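Local coordinates for methyltransferase (Geobacter sulfurreducens PCA, PDB 3C3P), which probably transfers a methyl group from S-adenosylmethionine to an oxygen atom of its substrate, at residues A77-I80 / S81-V84. Numbering follows the deposited sequence. Where two conformers were deposited one is given.
Sequences AISI and SSRV
I78 lays its CD1 methyl across the backbone between S82 and R83, 3.6 Å from the R83 N, and reaches on to V84, whose CG2 lies 3.7 Å from that same CD1. The first torsion (chi1 69°) sets CG1 between the backbone N and carbonyl carbon of I78, and an extended chi2 then carries CD1 over the start of strand 83-88. V84 is packed further by side chains of helix 69-75 and strand 59-63, which places this apolar pair at the inner side of the link between helix and strand. The chain reverses through a type I beta turn from S79 to S82, closed by the S82 N-H to the S79 O at 3.0 Å. On the flank of the turn the S79 OG meets two hydroxyls. The S81 OG lies 2.7 Å from the S79 OG, and a longer hydrogen bond of 3.3 Å joins the S79 OG to the S82 OG. The S82 OG is also hydrogen-bonded to the P57 carbonyl, which ties the turn to the loop ahead of strand 59-63. R83 bends at chi2 (-67°) and folds its guanidinium back along the turn, where NH1 donates to the I80 O at 2.8 Å and to the S82 O, also at 2.8 Å. Both acceptors lie close to the guanidinium plane, whereas NH1 sits above each carbonyl plane. The turn ends a beta-alpha-beta crossover of the Rossmann-like fold, in which helix 69-75 leads from strand 59-63 to its parallel neighbour 83-88. S79, S81 and R83 are exposed, while the S82 hydroxyl leads into the buried side through P57; one guanidinium nitrogen shared by two carbonyls probably helps hold the reversal, as I78 and V84 pack beneath it.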
ATOM      1  N   ALA A  77      14.042   5.074  -2.004  1.00 31.34           N
ATOM      2  CA  ALA A  77      12.914   5.697  -1.286  1.00 32.08           C
ATOM      3  C   ALA A  77      13.225   6.398   0.017  1.00 33.08           C
ATOM      4  O   ALA A  77      12.340   7.012   0.608  1.00 33.54           O
ATOM      5  CB  ALA A  77      11.831   4.606  -1.011  1.00 29.63           C
ATOM      6  N   ILE A  78      14.476   6.329   0.446  1.00 34.34           N
ATOM      7  CA  ILE A  78      14.862   6.917   1.743  1.00 35.02           C
ATOM      8  C   ILE A  78      15.876   8.048   1.679  1.00 36.29           C
ATOM      9  O   ILE A  78      16.635   8.203   0.709  1.00 34.86           O
ATOM     10  CB  ILE A  78      15.407   5.805   2.725  1.00 34.41           C
ATOM     11  CG1 ILE A  78      16.754   5.272   2.254  1.00 34.17           C
ATOM     12  CG2 ILE A  78      14.388   4.631   2.890  1.00 35.49           C
ATOM     13  CD1 ILE A  78      17.484   4.448   3.291  1.00 34.02           C
ATOM     14  N   SER A  79      15.888   8.850   2.741  1.00 37.76           N
ATOM     15  CA  SER A  79      16.851   9.973   2.824  1.00 38.74           C
ATOM     16  C   SER A  79      18.229   9.505   3.229  1.00 37.54           C
ATOM     17  O   SER A  79      18.459   8.365   3.638  1.00 35.65           O
ATOM     18  CB  SER A  79      16.428  11.063   3.822  1.00 40.32           C
ATOM     19  OG  SER A  79      16.363  10.560   5.162  1.00 41.83           O
ATOM     20  N   ILE A  80      19.129  10.463   3.141  1.00 36.88           N
ATOM     21  CA  ILE A  80      20.536  10.257   3.476  0.50 36.77           C
ATOM     22  C   ILE A  80      20.675   9.991   4.971  1.00 37.09           C
ATOM     23  O   ILE A  80      21.635   9.362   5.425  1.00 36.77           O
ATOM     24  CB  ILE A  80      21.409  11.487   3.080  0.50 36.72           C
ATOM     25  CG1 ILE A  80      22.902  11.163   3.196  0.50 36.62           C
ATOM     26  CG2 ILE A  80      21.045  12.706   3.923  0.50 36.28           C
ATOM     27  CD1 ILE A  80      23.807  12.299   2.782  0.50 36.54           C
ATOM     28  N   SER A  81      19.689  10.459   5.722  1.00 37.22           N
ATOM     29  CA  SER A  81      19.688  10.315   7.184  1.00 38.63           C
ATOM     30  C   SER A  81      19.152   8.932   7.618  1.00 37.74           C
ATOM     31  O   SER A  81      19.311   8.510   8.767  1.00 39.64           O
ATOM     32  CB  SER A  81      18.916  11.471   7.846  1.00 39.56           C
ATOM     33  OG  SER A  81      17.572  11.525   7.402  1.00 43.12           O
ATOM     34  N   SER A  82      18.570   8.229   6.658  1.00 35.54           N
ATOM     35  CA  SER A  82      18.025   6.877   6.893  1.00 33.97           C
ATOM     36  C   SER A  82      18.950   5.814   6.348  1.00 32.92           C
ATOM     37  O   SER A  82      19.922   6.086   5.624  1.00 32.67           O
ATOM     38  CB  SER A  82      16.671   6.714   6.245  1.00 34.09           C
ATOM     39  OG  SER A  82      15.803   7.735   6.669  1.00 34.82           O
ATOM     40  N   ARG A  83      18.604   4.582   6.693  1.00 32.44           N
ATOM     41  CA  ARG A  83      19.367   3.402   6.298  1.00 32.07           C
ATOM     42  C   ARG A  83      18.573   2.162   5.952  1.00 31.36           C
ATOM     43  O   ARG A  83      17.496   1.911   6.482  1.00 30.49           O
ATOM     44  CB  ARG A  83      20.310   2.963   7.441  1.00 32.69           C
ATOM     45  CG  ARG A  83      21.451   3.923   7.796  1.00 34.87           C
ATOM     46  CD  ARG A  83      22.467   4.040   6.690  1.00 34.99           C
ATOM     47  NE  ARG A  83      23.546   4.944   7.057  1.00 36.57           N
ATOM     48  CZ  ARG A  83      23.536   6.262   6.872  1.00 36.78           C
ATOM     49  NH1 ARG A  83      22.501   6.864   6.301  1.00 36.44           N
ATOM     50  NH2 ARG A  83      24.585   6.984   7.239  1.00 37.10           N
ATOM     51  N   VAL A  84      19.138   1.446   4.986  1.00 30.86           N
ATOM     52  CA  VAL A  84      18.667   0.128   4.583  1.00 30.55           C
ATOM     53  C   VAL A  84      19.819  -0.794   4.992  1.00 30.71           C
ATOM     54  O   VAL A  84      21.005  -0.533   4.699  1.00 30.03           O
ATOM     55  CB  VAL A  84      18.398  -0.084   3.081  1.00 31.29           C
ATOM     56  CG1 VAL A  84      18.031  -1.541   2.846  1.00 30.71           C
ATOM     57  CG2 VAL A  84      17.304   0.834   2.550  1.00 30.67           C
TER